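Local coordinates for protein UTP--glucose-1-phosphate uridylyltransferase (Acinetobacter baumannii, PDB 6IKX) that catalyses the transfer of a uridylyl group from UTP to alpha-D-glucose 1-phosphate, yielding UDP-alpha-D-glucose and diphosphate, at residues E37-E42 with V207-L212; A46-I51 with R145-Y150; K4-V9 with L114-V119. The protein carries 1 engineered substitution. All coordinates share one frame; numbering follows the deposited sequence.

Contact 1 (E37-E42 with V207-L212); sequences EYVVRE and VGRYVL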
ATOM      1  N   GLU A  37      -0.034  18.745   6.713  1.00 43.00           N
ATOM      2  CA  GLU A  37       0.067  19.854   5.741  1.00 41.67           C
ATOM      3  C   GLU A  37       0.429  21.134   6.484  1.00 37.39           C
ATOM      4  O   GLU A  37       1.147  21.989   5.925  1.00 43.10           O
ATOM      5  CB  GLU A  37      -1.206  20.159   4.964  1.00 40.43           C
ATOM      6  CG  GLU A  37      -0.857  20.839   3.651  1.00 44.33           C
ATOM      7  CD  GLU A  37      -1.992  21.494   2.898  1.00 47.45           C
ATOM      8  OE1 GLU A  37      -2.534  20.825   2.041  1.00 44.54           O
ATOM      9  OE2 GLU A  37      -2.294  22.695   3.153  1.00 50.06           O
ATOM     10  N   TYR A  38      -0.076  21.264   7.696  1.00 39.72           N
ATOM     11  CA  TYR A  38       0.014  22.514   8.490  1.00 39.58           C
ATOM     12  C   TYR A  38       1.449  22.685   8.998  1.00 41.82           C
ATOM     13  O   TYR A  38       1.888  23.833   9.160  1.00 36.85           O
ATOM     14  CB  TYR A  38      -0.951  22.456   9.663  1.00 37.10           C
ATOM     15  CG  TYR A  38      -2.409  22.606   9.322  1.00 41.97           C
ATOM     16  CD1 TYR A  38      -3.185  21.490   9.053  1.00 38.85           C
ATOM     17  CD2 TYR A  38      -3.029  23.845   9.384  1.00 38.10           C
ATOM     18  CE1 TYR A  38      -4.529  21.609   8.762  1.00 39.69           C
ATOM     19  CE2 TYR A  38      -4.383  23.976   9.119  1.00 42.69           C
ATOM     20  CZ  TYR A  38      -5.130  22.854   8.806  1.00 42.57           C
ATOM     21  OH  TYR A  38      -6.466  22.959   8.568  1.00 40.69           O
ATOM     22  N   VAL A  39       2.118  21.553   9.253  1.00 42.14           N
ATOM     23  CA  VAL A  39       3.481  21.447   9.841  1.00 41.39           C
ATOM     24  C   VAL A  39       4.477  21.682   8.706  1.00 40.08           C
ATOM     25  O   VAL A  39       5.528  22.352   8.931  1.00 38.90           O
ATOM     26  CB  VAL A  39       3.690  20.077  10.511  1.00 39.04           C
ATOM     27  CG1 VAL A  39       5.051  19.960  11.147  1.00 37.87           C
ATOM     28  CG2 VAL A  39       2.631  19.806  11.557  1.00 45.84           C
ATOM     29  N   VAL A  40       4.153  21.172   7.517  1.00 39.69           N
ATOM     30  CA  VAL A  40       5.029  21.363   6.338  1.00 42.71           C
ATOM     31  C   VAL A  40       4.876  22.824   5.906  1.00 45.55           C
ATOM     32  O   VAL A  40       5.935  23.452   5.715  1.00 34.44           O
ATOM     33  CB  VAL A  40       4.778  20.355   5.213  1.00 46.02           C
ATOM     34  CG1 VAL A  40       5.472  20.810   3.934  1.00 43.00           C
ATOM     35  CG2 VAL A  40       5.246  18.944   5.605  1.00 41.66           C
ATOM     36  N   ARG A  41       3.645  23.379   5.920  1.00 47.94           N
ATOM     37  CA  ARG A  41       3.425  24.812   5.559  1.00 47.30           C
ATOM     38  C   ARG A  41       4.270  25.679   6.519  1.00 47.73           C
ATOM     39  O   ARG A  41       5.012  26.544   6.034  1.00 49.67           O
ATOM     40  CB  ARG A  41       1.926  25.147   5.470  1.00 52.61           C
ATOM     41  CG  ARG A  41       1.601  26.507   4.851  1.00 63.69           C
ATOM     42  CD  ARG A  41       0.147  26.981   4.908  1.00 72.54           C
ATOM     43  NE  ARG A  41      -0.857  26.065   4.334  1.00 84.18           N
ATOM     44  CZ  ARG A  41      -1.946  25.569   4.970  1.00 80.69           C
ATOM     45  NH1 ARG A  41      -2.216  25.870   6.227  1.00 77.38           N
ATOM     46  NH2 ARG A  41      -2.788  24.770   4.342  1.00 75.38           N
ATOM     47  N   GLU A  42       4.218  25.426   7.829  1.00 50.93           N
ATOM     48  CA  GLU A  42       4.974  26.181   8.873  1.00 54.02           C
ATOM     49  C   GLU A  42       6.484  26.160   8.549  1.00 47.19           C
ATOM     50  O   GLU A  42       7.121  27.218   8.622  1.00 52.08           O
ATOM     51  CB  GLU A  42       4.608  25.602  10.251  1.00 51.61           C
ATOM     52  CG  GLU A  42       5.423  26.110  11.452  1.00 45.84           C
ATOM     53  CD  GLU A  42       5.231  25.294  12.739  1.00 51.82           C
ATOM     54  OE1 GLU A  42       5.917  25.585  13.769  1.00 52.52           O
ATOM     55  OE2 GLU A  42       4.374  24.365  12.741  1.00 57.24           O
ATOM     56  N   VAL A 207       7.649  22.312  23.415  1.00 53.79           N
ATOM     57  CA  VAL A 207       6.503  22.211  22.468  1.00 47.55           C
ATOM     58  C   VAL A 207       6.773  21.139  21.395  1.00 46.75           C
ATOM     59  O   VAL A 207       5.797  20.563  20.910  1.00 46.34           O
ATOM     60  CB  VAL A 207       6.222  23.594  21.891  1.00 56.34           C
ATOM     61  CG1 VAL A 207       5.307  23.520  20.690  1.00 65.15           C
ATOM     62  CG2 VAL A 207       5.656  24.506  22.967  1.00 61.17           C
ATOM     63  N   GLY A 208       8.030  20.840  21.050  1.00 38.97           N
ATOM     64  CA  GLY A 208       8.349  19.942  19.921  1.00 42.62           C
ATOM     65  C   GLY A 208       8.765  20.697  18.659  1.00 42.39           C
ATOM     66  O   GLY A 208       8.423  20.232  17.515  1.00 37.58           O
ATOM     67  N   ARG A 209       9.486  21.812  18.846  1.00 41.46           N
ATOM     68  CA  ARG A 209      10.221  22.550  17.793  1.00 41.03           C
ATOM     69  C   ARG A 209      11.659  22.773  18.273  1.00 38.46           C
ATOM     70  O   ARG A 209      11.873  23.244  19.386  1.00 37.45           O
ATOM     71  CB  ARG A 209       9.509  23.863  17.441  1.00 46.95           C
ATOM     72  CG  ARG A 209       8.074  23.700  16.947  1.00 46.71           C
ATOM     73  CD  ARG A 209       7.980  23.073  15.560  1.00 43.23           C
ATOM     74  NE  ARG A 209       6.613  23.093  15.024  1.00 47.75           N
ATOM     75  CZ  ARG A 209       5.733  22.082  15.075  1.00 41.90           C
ATOM     76  NH1 ARG A 209       6.023  20.931  15.655  1.00 41.41           N
ATOM     77  NH2 ARG A 209       4.553  22.228  14.528  1.00 42.28           N
ATOM     78  N   TYR A 210      12.622  22.415  17.443  1.00 38.89           N
ATOM     79  CA  TYR A 210      14.060  22.481  17.770  1.00 39.73           C
ATOM     80  C   TYR A 210      14.814  23.007  16.545  1.00 41.86           C
ATOM     81  O   TYR A 210      14.428  22.743  15.395  1.00 40.75           O
ATOM     82  CB  TYR A 210      14.608  21.117  18.199  1.00 39.02           C
ATOM     83  CG  TYR A 210      13.823  20.391  19.266  1.00 44.88           C
ATOM     84  CD1 TYR A 210      12.584  19.809  18.996  1.00 48.31           C
ATOM     85  CD2 TYR A 210      14.326  20.258  20.543  1.00 39.46           C
ATOM     86  CE1 TYR A 210      11.866  19.140  19.978  1.00 50.11           C
ATOM     87  CE2 TYR A 210      13.634  19.565  21.525  1.00 48.36           C
ATOM     88  CZ  TYR A 210      12.405  18.999  21.241  1.00 46.76           C
ATOM     89  OH  TYR A 210      11.750  18.317  22.212  1.00 50.26           O
ATOM     90  N   VAL A 211      15.870  23.764  16.811  1.00 41.69           N
ATOM     91  CA  VAL A 211      16.988  23.990  15.855  1.00 40.70           C
ATOM     92  C   VAL A 211      18.240  23.538  16.584  1.00 37.53           C
ATOM     93  O   VAL A 211      18.419  23.977  17.700  1.00 43.07           O
ATOM     94  CB  VAL A 211      17.050  25.458  15.431  1.00 42.75           C
ATOM     95  CG1 VAL A 211      18.044  25.652  14.302  1.00 50.26           C
ATOM     96  CG2 VAL A 211      15.670  25.970  15.078  1.00 40.97           C
ATOM     97  N   LEU A 212      18.990  22.619  15.987  1.00 44.72           N
ATOM     98  CA  LEU A 212      20.109  21.868  16.600  1.00 40.19           C
ATOM     99  C   LEU A 212      21.261  21.887  15.613  1.00 40.50           C
ATOM    100  O   LEU A 212      21.058  21.972  14.404  1.00 45.93           O
ATOM    101  CB  LEU A 212      19.712  20.410  16.855  1.00 46.01           C
ATOM    102  CG  LEU A 212      18.409  20.159  17.603  1.00 47.25           C
ATOM    103  CD1 LEU A 212      18.039  18.689  17.511  1.00 50.59           C
ATOM    104  CD2 LEU A 212      18.502  20.579  19.057  1.00 46.96           C
TER
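Glu42 of helix 35-44 and Arg209 of strand 209-212 form a buried, two-pronged salt bridge that joins a helix of the nucleotidyltransferase fold (GT-A clan) to its mixed sheet. Arg209 directly follows the corner that the chain turns at Gly208. From its CB, which points toward the helix, CG lies beside the backbone N, and a bend at chi2 (-70°) turns the chain before CD runs on into the guanidinium. CD comes within 3.7 Å of Glu42 OE1. NE then donates to the same OE1 at 2.9 Å with an almost straight N-H...O angle of 174°; this oxygen lies in the guanidinium plane, yet NE meets it from above the carboxylate plane. NH2 donates to Glu42 OE2 at 2.8 Å, on the syn side of that oxygen. The grip is thus side-on, one nitrogen to each carboxylate oxygen, with the two flat groups twisted 43° apart rather than coplanar. Glu42 reaches across with an extended side chain, its CG anti to the backbone N, which carries the carboxylate straight out from the helix. Over one guanidinium face lies Val39, whose CG1 is 4.1 Å from Arg209 NH2. Both terminal nitrogens have further acceptors: NH2 also bonds to Val132 O, and NH1 to Leu129 O, so backbone carbonyls as well as the carboxylate fix the rotation of the group. With both partners buried, the attraction between the charges is probably strong, and these carbonyls probably offset part of the cost of desolvating the guanidinium. The side chain of Asp131, which binds UDP-glucose in another structure of the protein, is about 7 Å from that of Arg209. NH1 also turns back on the preceding residue, donating to Gly208 O at 3.1 Å from above the carbonyl plane.

Contact 2 (A46-I51 with R145-Y150); sequences AGIEQI and RMISRY. With SO4 (sulfate ion), chain I.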
ATOM      1  N   ALA A  46       9.226  29.292   7.056  1.00 50.31           N
ATOM      2  CA  ALA A  46      10.407  29.706   7.841  1.00 42.55           C
ATOM      3  C   ALA A  46      11.683  29.448   7.035  1.00 45.11           C
ATOM      4  O   ALA A  46      12.799  29.478   7.612  1.00 53.77           O
ATOM      5  CB  ALA A  46      10.391  28.959   9.143  1.00 49.51           C
ATOM      6  N   GLY A  47      11.507  29.196   5.739  1.00 47.42           N
ATOM      7  CA  GLY A  47      12.577  29.082   4.736  1.00 45.25           C
ATOM      8  C   GLY A  47      13.128  27.677   4.639  1.00 50.53           C
ATOM      9  O   GLY A  47      14.214  27.532   4.051  1.00 50.68           O
ATOM     10  N   ILE A  48      12.426  26.659   5.158  1.00 47.99           N
ATOM     11  CA  ILE A  48      12.894  25.255   4.971  1.00 43.82           C
ATOM     12  C   ILE A  48      12.687  24.886   3.502  1.00 42.49           C
ATOM     13  O   ILE A  48      11.663  25.288   2.892  1.00 57.12           O
ATOM     14  CB  ILE A  48      12.223  24.258   5.949  1.00 48.62           C
ATOM     15  CG1 ILE A  48      12.499  24.627   7.412  1.00 47.26           C
ATOM     16  CG2 ILE A  48      12.628  22.807   5.636  1.00 41.99           C
ATOM     17  CD1 ILE A  48      13.964  24.557   7.797  1.00 48.72           C
ATOM     18  N   GLU A  49      13.613  24.104   2.976  1.00 42.62           N
ATOM     19  CA  GLU A  49      13.650  23.694   1.553  1.00 44.42           C
ATOM     20  C   GLU A  49      13.635  22.179   1.392  1.00 39.49           C
ATOM     21  O   GLU A  49      13.233  21.744   0.307  1.00 43.73           O
ATOM     22  CB  GLU A  49      14.920  24.260   0.910  1.00 50.93           C
ATOM     23  CG  GLU A  49      14.786  25.750   0.630  1.00 58.69           C
ATOM     24  CD  GLU A  49      15.970  26.423  -0.038  1.00 60.90           C
ATOM     25  OE1 GLU A  49      16.994  25.738  -0.293  1.00 55.42           O
ATOM     26  OE2 GLU A  49      15.866  27.637  -0.272  1.00 66.26           O
ATOM     27  N   GLN A  50      14.168  21.443   2.372  1.00 41.46           N
ATOM     28  CA  GLN A  50      14.280  19.969   2.374  1.00 44.82           C
ATOM     29  C   GLN A  50      13.539  19.435   3.607  1.00 50.52           C
ATOM     30  O   GLN A  50      14.046  19.668   4.774  1.00 43.11           O
ATOM     31  CB  GLN A  50      15.740  19.521   2.383  1.00 50.10           C
ATOM     32  CG  GLN A  50      15.927  18.055   1.975  1.00 49.58           C
ATOM     33  CD  GLN A  50      17.354  17.584   2.118  1.00 54.34           C
ATOM     34  OE1 GLN A  50      18.081  17.948   3.044  1.00 58.46           O
ATOM     35  NE2 GLN A  50      17.779  16.760   1.181  1.00 63.50           N
ATOM     36  N   ILE A  51      12.364  18.819   3.357  1.00 45.28           N
ATOM     37  CA  ILE A  51      11.502  18.141   4.368  1.00 39.90           C
ATOM     38  C   ILE A  51      12.006  16.706   4.480  1.00 40.94           C
ATOM     39  O   ILE A  51      11.962  15.978   3.488  1.00 50.51           O
ATOM     40  CB  ILE A  51      10.015  18.257   3.990  1.00 45.20           C
ATOM     41  CG1 ILE A  51       9.540  19.713   4.079  1.00 48.57           C
ATOM     42  CG2 ILE A  51       9.140  17.351   4.858  1.00 45.85           C
ATOM     43  CD1 ILE A  51       9.751  20.336   5.444  1.00 47.86           C
ATOM     44  N   ARG A 145      11.193  33.001  13.648  1.00 53.16           N
ATOM     45  CA  ARG A 145      11.794  33.792  14.747  1.00 56.52           C
ATOM     46  C   ARG A 145      12.921  32.982  15.373  1.00 55.46           C
ATOM     47  O   ARG A 145      14.022  33.514  15.534  1.00 53.55           O
ATOM     48  CB  ARG A 145      10.787  34.079  15.853  1.00 60.98           C
ATOM     49  CG  ARG A 145       9.967  35.327  15.606  1.00 62.90           C
ATOM     50  CD  ARG A 145       8.711  35.202  16.419  1.00 66.98           C
ATOM     51  NE  ARG A 145       7.637  35.708  15.613  1.00 71.85           N
ATOM     52  CZ  ARG A 145       7.296  36.975  15.548  1.00 71.45           C
ATOM     53  NH1 ARG A 145       7.946  37.866  16.272  1.00 73.74           N
ATOM     54  NH2 ARG A 145       6.304  37.345  14.762  1.00 83.30           N
ATOM     55  N   MET A 146      12.606  31.742  15.745  1.00 55.34           N
ATOM     56  CA  MET A 146      13.515  30.837  16.486  1.00 52.33           C
ATOM     57  C   MET A 146      14.743  30.467  15.634  1.00 45.35           C
ATOM     58  O   MET A 146      15.815  30.394  16.211  1.00 48.98           O
ATOM     59  CB  MET A 146      12.759  29.588  16.944  1.00 51.13           C
ATOM     60  CG  MET A 146      13.647  28.600  17.649  1.00 51.99           C
ATOM     61  SD  MET A 146      12.720  27.394  18.598  1.00 51.00           S
ATOM     62  CE  MET A 146      12.819  25.966  17.518  1.00 49.46           C
ATOM     63  N   ILE A 147      14.608  30.228  14.325  1.00 48.07           N
ATOM     64  CA  ILE A 147      15.759  29.919  13.406  1.00 50.98           C
ATOM     65  C   ILE A 147      16.697  31.144  13.378  1.00 50.57           C
ATOM     66  O   ILE A 147      17.944  30.978  13.505  1.00 49.87           O
ATOM     67  CB  ILE A 147      15.271  29.475  11.997  1.00 50.73           C
ATOM     68  CG1 ILE A 147      14.632  28.080  12.052  1.00 53.09           C
ATOM     69  CG2 ILE A 147      16.386  29.514  10.951  1.00 42.29           C
ATOM     70  CD1 ILE A 147      13.849  27.667  10.829  1.00 46.53           C
ATOM     71  N   SER A 148      16.140  32.343  13.246  1.00 46.59           N
ATOM     72  CA  SER A 148      16.958  33.575  13.137  1.00 56.93           C
ATOM     73  C   SER A 148      17.742  33.722  14.451  1.00 57.27           C
ATOM     74  O   SER A 148      18.989  33.748  14.437  1.00 53.94           O
ATOM     75  CB  SER A 148      16.121  34.779  12.748  1.00 54.10           C
ATOM     76  OG  SER A 148      15.600  35.408  13.885  1.00 63.45           O
ATOM     77  N   ARG A 149      17.076  33.625  15.588  1.00 54.54           N
ATOM     78  CA  ARG A 149      17.840  33.576  16.844  1.00 53.03           C
ATOM     79  C   ARG A 149      18.964  32.529  16.732  1.00 49.86           C
ATOM     80  O   ARG A 149      20.071  32.813  17.214  1.00 61.16           O
ATOM     81  CB  ARG A 149      16.901  33.329  18.013  1.00 56.80           C
ATOM     82  CG  ARG A 149      17.638  33.194  19.333  1.00 58.70           C
ATOM     83  CD  ARG A 149      18.213  34.519  19.797  1.00 63.75           C
ATOM     84  NE  ARG A 149      19.298  34.283  20.736  1.00 69.32           N
ATOM     85  CZ  ARG A 149      19.963  35.222  21.386  1.00 68.93           C
ATOM     86  NH1 ARG A 149      19.659  36.501  21.219  1.00 69.72           N
ATOM     87  NH2 ARG A 149      20.914  34.868  22.227  1.00 69.80           N
ATOM     88  N   TYR A 150      18.750  31.373  16.111  1.00 47.39           N
ATOM     89  CA  TYR A 150      19.791  30.304  16.094  1.00 48.76           C
ATOM     90  C   TYR A 150      20.966  30.807  15.263  1.00 52.51           C
ATOM     91  O   TYR A 150      22.113  30.528  15.628  1.00 46.61           O
ATOM     92  CB  TYR A 150      19.344  28.965  15.501  1.00 44.57           C
ATOM     93  CG  TYR A 150      20.459  27.946  15.346  1.00 45.81           C
ATOM     94  CD1 TYR A 150      20.828  27.106  16.397  1.00 50.26           C
ATOM     95  CD2 TYR A 150      21.175  27.819  14.167  1.00 40.00           C
ATOM     96  CE1 TYR A 150      21.856  26.171  16.279  1.00 47.60           C
ATOM     97  CE2 TYR A 150      22.207  26.895  14.044  1.00 45.44           C
ATOM     98  CZ  TYR A 150      22.552  26.052  15.096  1.00 39.94           C
TER
HETATM   99  S   SO4 I 307       5.986  41.583  16.404  1.00144.20           S
HETATM  100  O1  SO4 I 307       6.665  40.879  15.348  1.00132.10           O
HETATM  101  O2  SO4 I 307       5.688  42.917  15.959  1.00166.82           O
HETATM  102  O3  SO4 I 307       6.842  41.650  17.558  1.00137.59           O
HETATM  103  O4  SO4 I 307       4.757  40.904  16.749  1.00140.13           O
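A Schellman motif ends helix 35-44, and the turn that leaves it packs against helix 142-153 through Ala46, Ile48 and Ile147. The motif is defined by Ile48 N bonding back to Ala43 O and Gly47 N to Val44 O, with Gly47, at a positive phi of 88°, in the C-prime position. Across from it, Ile147 points its CB toward the turn and does the touching with one methyl, CD1. The CG1 branch that carries this methyl lies anti to the carbonyl carbon, and an extended chi2 of 167° pushes CD1 out from the helix surface. There it meets Ala46 twice: the carbonyl Ala46 O is 3.8 Å from Ile147 CD1, and the Ala46 CB methyl is 4.1 Å from the same carbon. Ile48 comes up differently, since only the end of its side chain turns inward, and its CD1 stands 4.3 Å from Ile147 CD1. The interface is small, about 99 Å² in all, and its side-chain contacts are apolar, with the Ala46 carbonyl lying against the CD1 methyl. Ile147 also touches Ile2 and Val211, which extends the packing to the N-terminal residues and to strand 209-212. Two residues earlier in the helix, Arg145 turns its guanidinium edge to a sulfate ion, probably from the crystallisation liquor; the bond from Arg145 NH1 to sulfate O1 is weak, at 3.4 Å. Arg145 NH2 also bonds to Gln140 O, just ahead of the helix. Beyond Ile48 the chain enters strand 50-55, which pairs in parallel with strand 4-8, so the Schellman turn belongs to a helix-to-strand connection of the alpha/beta layering typical of the GT-A nucleotidyltransferase fold.

Contact 3 (K4-V9 with L114-V119); sequences KAVLPV and LCAKSV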
ATOM      1  N   LYS A   4      17.171  22.609   6.140  1.00 44.16           N
ATOM      2  CA  LYS A   4      16.690  21.230   6.425  1.00 45.38           C
ATOM      3  C   LYS A   4      15.837  21.136   7.708  1.00 41.15           C
ATOM      4  O   LYS A   4      16.121  21.819   8.685  1.00 43.24           O
ATOM      5  CB  LYS A   4      17.888  20.304   6.563  1.00 40.14           C
ATOM      6  CG  LYS A   4      18.823  20.376   5.398  1.00 39.85           C
ATOM      7  CD  LYS A   4      19.894  19.357   5.466  1.00 42.40           C
ATOM      8  CE  LYS A   4      20.681  19.355   4.178  1.00 41.92           C
ATOM      9  NZ  LYS A   4      21.403  18.081   4.058  1.00 47.68           N
ATOM     10  N   ALA A   5      14.818  20.289   7.689  1.00 36.50           N
ATOM     11  CA  ALA A   5      13.952  19.979   8.844  1.00 36.68           C
ATOM     12  C   ALA A   5      13.672  18.481   8.841  1.00 33.68           C
ATOM     13  O   ALA A   5      13.291  17.963   7.795  1.00 37.66           O
ATOM     14  CB  ALA A   5      12.678  20.790   8.812  1.00 33.55           C
ATOM     15  N   VAL A   6      13.830  17.852   9.997  1.00 35.27           N
ATOM     16  CA  VAL A   6      13.479  16.429  10.248  1.00 40.82           C
ATOM     17  C   VAL A   6      12.071  16.378  10.855  1.00 38.29           C
ATOM     18  O   VAL A   6      11.870  17.073  11.858  1.00 38.90           O
ATOM     19  CB  VAL A   6      14.543  15.791  11.151  1.00 44.88           C
ATOM     20  CG1 VAL A   6      14.111  14.399  11.613  1.00 43.07           C
ATOM     21  CG2 VAL A   6      15.882  15.763  10.418  1.00 41.73           C
ATOM     22  N   LEU A   7      11.105  15.746  10.173  1.00 34.54           N
ATOM     23  CA  LEU A   7       9.742  15.538  10.746  1.00 36.73           C
ATOM     24  C   LEU A   7       9.670  14.080  11.137  1.00 34.60           C
ATOM     25  O   LEU A   7       9.648  13.221  10.259  1.00 42.49           O
ATOM     26  CB  LEU A   7       8.610  15.822   9.766  1.00 33.44           C
ATOM     27  CG  LEU A   7       8.574  17.156   9.044  1.00 42.77           C
ATOM     28  CD1 LEU A   7       7.144  17.662   8.917  1.00 41.66           C
ATOM     29  CD2 LEU A   7       9.499  18.189   9.674  1.00 44.84           C
ATOM     30  N   PRO A   8       9.757  13.730  12.426  1.00 37.07           N
ATOM     31  CA  PRO A   8       9.798  12.323  12.824  1.00 42.96           C
ATOM     32  C   PRO A   8       8.346  11.839  12.858  1.00 37.43           C
ATOM     33  O   PRO A   8       7.668  12.311  13.697  1.00 42.95           O
ATOM     34  CB  PRO A   8      10.450  12.334  14.219  1.00 39.17           C
ATOM     35  CG  PRO A   8      10.878  13.769  14.412  1.00 43.37           C
ATOM     36  CD  PRO A   8       9.903  14.601  13.590  1.00 41.72           C
ATOM     37  N   VAL A   9       7.930  11.006  11.903  1.00 35.51           N
ATOM     38  CA  VAL A   9       6.494  10.625  11.668  1.00 42.23           C
ATOM     39  C   VAL A   9       6.357   9.083  11.612  1.00 38.22           C
ATOM     40  O   VAL A   9       5.481   8.596  10.902  1.00 39.69           O
ATOM     41  CB  VAL A   9       5.977  11.291  10.369  1.00 38.97           C
ATOM     42  CG1 VAL A   9       5.990  12.812  10.443  1.00 40.58           C
ATOM     43  CG2 VAL A   9       6.762  10.833   9.160  1.00 37.37           C
ATOM     44  N   LEU A 114      18.375  10.515  14.791  1.00 38.04           N
ATOM     45  CA  LEU A 114      19.631   9.825  14.371  1.00 38.32           C
ATOM     46  C   LEU A 114      19.469   9.143  13.001  1.00 44.02           C
ATOM     47  O   LEU A 114      20.474   9.112  12.236  1.00 43.08           O
ATOM     48  CB  LEU A 114      19.983   8.797  15.444  1.00 41.78           C
ATOM     49  CG  LEU A 114      21.459   8.553  15.698  1.00 45.08           C
ATOM     50  CD1 LEU A 114      21.667   7.123  16.159  1.00 45.97           C
ATOM     51  CD2 LEU A 114      22.332   8.875  14.496  1.00 46.27           C
ATOM     52  N   CYS A 115      18.280   8.587  12.697  1.00 43.65           N
ATOM     53  CA  CYS A 115      17.944   7.919  11.404  1.00 45.89           C
ATOM     54  C   CYS A 115      18.145   8.881  10.227  1.00 40.96           C
ATOM     55  O   CYS A 115      18.541   8.436   9.179  1.00 40.14           O
ATOM     56  CB  CYS A 115      16.510   7.402  11.373  1.00 49.51           C
ATOM     57  SG  CYS A 115      16.190   6.010  12.492  1.00 47.54           S
ATOM     58  N   ALA A 116      17.984  10.176  10.432  1.00 38.99           N
ATOM     59  CA  ALA A 116      18.207  11.194   9.388  1.00 42.53           C
ATOM     60  C   ALA A 116      19.668  11.665   9.323  1.00 40.93           C
ATOM     61  O   ALA A 116      19.897  12.718   8.741  1.00 48.08           O
ATOM     62  CB  ALA A 116      17.294  12.369   9.643  1.00 43.49           C
ATOM     63  N   LYS A 117      20.641  10.940   9.848  1.00 41.59           N
ATOM     64  CA  LYS A 117      22.018  11.501   9.970  1.00 42.14           C
ATOM     65  C   LYS A 117      22.588  11.734   8.568  1.00 44.77           C
ATOM     66  O   LYS A 117      23.077  12.836   8.296  1.00 51.12           O
ATOM     67  CB  LYS A 117      22.903  10.567  10.786  1.00 45.76           C
ATOM     68  CG  LYS A 117      24.393  10.824  10.663  1.00 52.61           C
ATOM     69  CD  LYS A 117      25.201   9.987  11.609  1.00 60.00           C
ATOM     70  CE  LYS A 117      26.649   9.852  11.189  1.00 68.19           C
ATOM     71  NZ  LYS A 117      27.315   8.766  11.948  1.00 73.66           N
ATOM     72  N   SER A 118      22.550  10.701   7.729  1.00 43.61           N
ATOM     73  CA  SER A 118      23.092  10.663   6.350  1.00 42.07           C
ATOM     74  C   SER A 118      22.520  11.806   5.532  1.00 42.58           C
ATOM     75  O   SER A 118      23.269  12.423   4.792  1.00 48.92           O
ATOM     76  CB  SER A 118      22.770   9.348   5.699  1.00 50.47           C
ATOM     77  OG  SER A 118      21.371   9.232   5.533  1.00 52.40           O
ATOM     78  N   VAL A 119      21.232  12.076   5.692  1.00 45.70           N
ATOM     79  CA  VAL A 119      20.541  13.148   4.942  1.00 44.24           C
ATOM     80  C   VAL A 119      20.912  14.479   5.575  1.00 40.12           C
ATOM     81  O   VAL A 119      21.055  15.434   4.826  1.00 41.83           O
ATOM     82  CB  VAL A 119      19.026  12.891   4.878  1.00 48.06           C
ATOM     83  CG1 VAL A 119      18.280  13.921   4.058  1.00 50.41           C
ATOM     84  CG2 VAL A 119      18.769  11.513   4.314  1.00 56.64           C
TER
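Val6 of strand 4-8 packs on Ala116 at the break between helices 109-115 and 117-120, while Lys4, on the same face of the strand, bonds to the carbonyl of Val119 in helix 117-120. The alternation of the strand sets this up: the CB atoms of both residues point toward the helical segment. Lys4 begins with CG anti to the carbonyl carbon (chi1 -53°), and every later torsion is close to extended. The straight chain delivers NZ to the backbone carbonyl of Val119, where Lys4 NZ and Val119 O are 2.8 Å apart. The ammonium lies in the carbonyl plane, at a C=O...N angle of 158°, and the chain runs in with it: Lys4 CE is 4.0 Å from Val119 O. Two residues on, Val6 uses its CG2 branch, which is placed beside the backbone N by a chi1 of 171°, while CG1 is anti to that N. The Val6 CG2 methyl touches Ala116 CB at 3.8 Å, consistent with the nearest backbone approach, 7.1 Å between the CA atoms of Val6 and Ala116. Ala116 occupies the N-cap position of helix 117-120, and its single CB methyl is consistent with so close an approach. Val119 is partly buried by the strand segment although no side-chain atom of it comes closer than 5.2 Å, and it packs on Ile52 and on Ile99 of a neighbouring subunit. At the other end of this strand, Pro8 binds UTP in another structure of the protein. Chemically, then, the contact combines an apolar methyl pair with a charged donor on a neutral carbonyl; the positive charge would be expected to polarise the Val119 carbonyl, giving the bond an ion-dipole component beyond that of a neutral amide donor.

From the N terminus, strand 4-8 comes first, and contact 3 closes a loop from it to residues 114-119. Within that loop the chain passes through 37-42 and 46-51, whose partners at 207-212 and 145-150 lie well beyond it, so contact 3 crosses both contact 1 and contact 2. Contact 2 falls wholly between the two ends of contact 1. All three reach one mixed sheet. Met146 CE approaches Arg209 O at 3.4 Å, Val39 CG1 lies 3.8 Å from Leu7 CD1, and Gln50 O and Ala5 N, 3.1 Å apart, probably hydrogen-bond between neighbouring strands. Helix 35-44, the turn after it, helix 142-153 and residues 114-119 are thus tied to strands 209-212, 50-55 and 4-8.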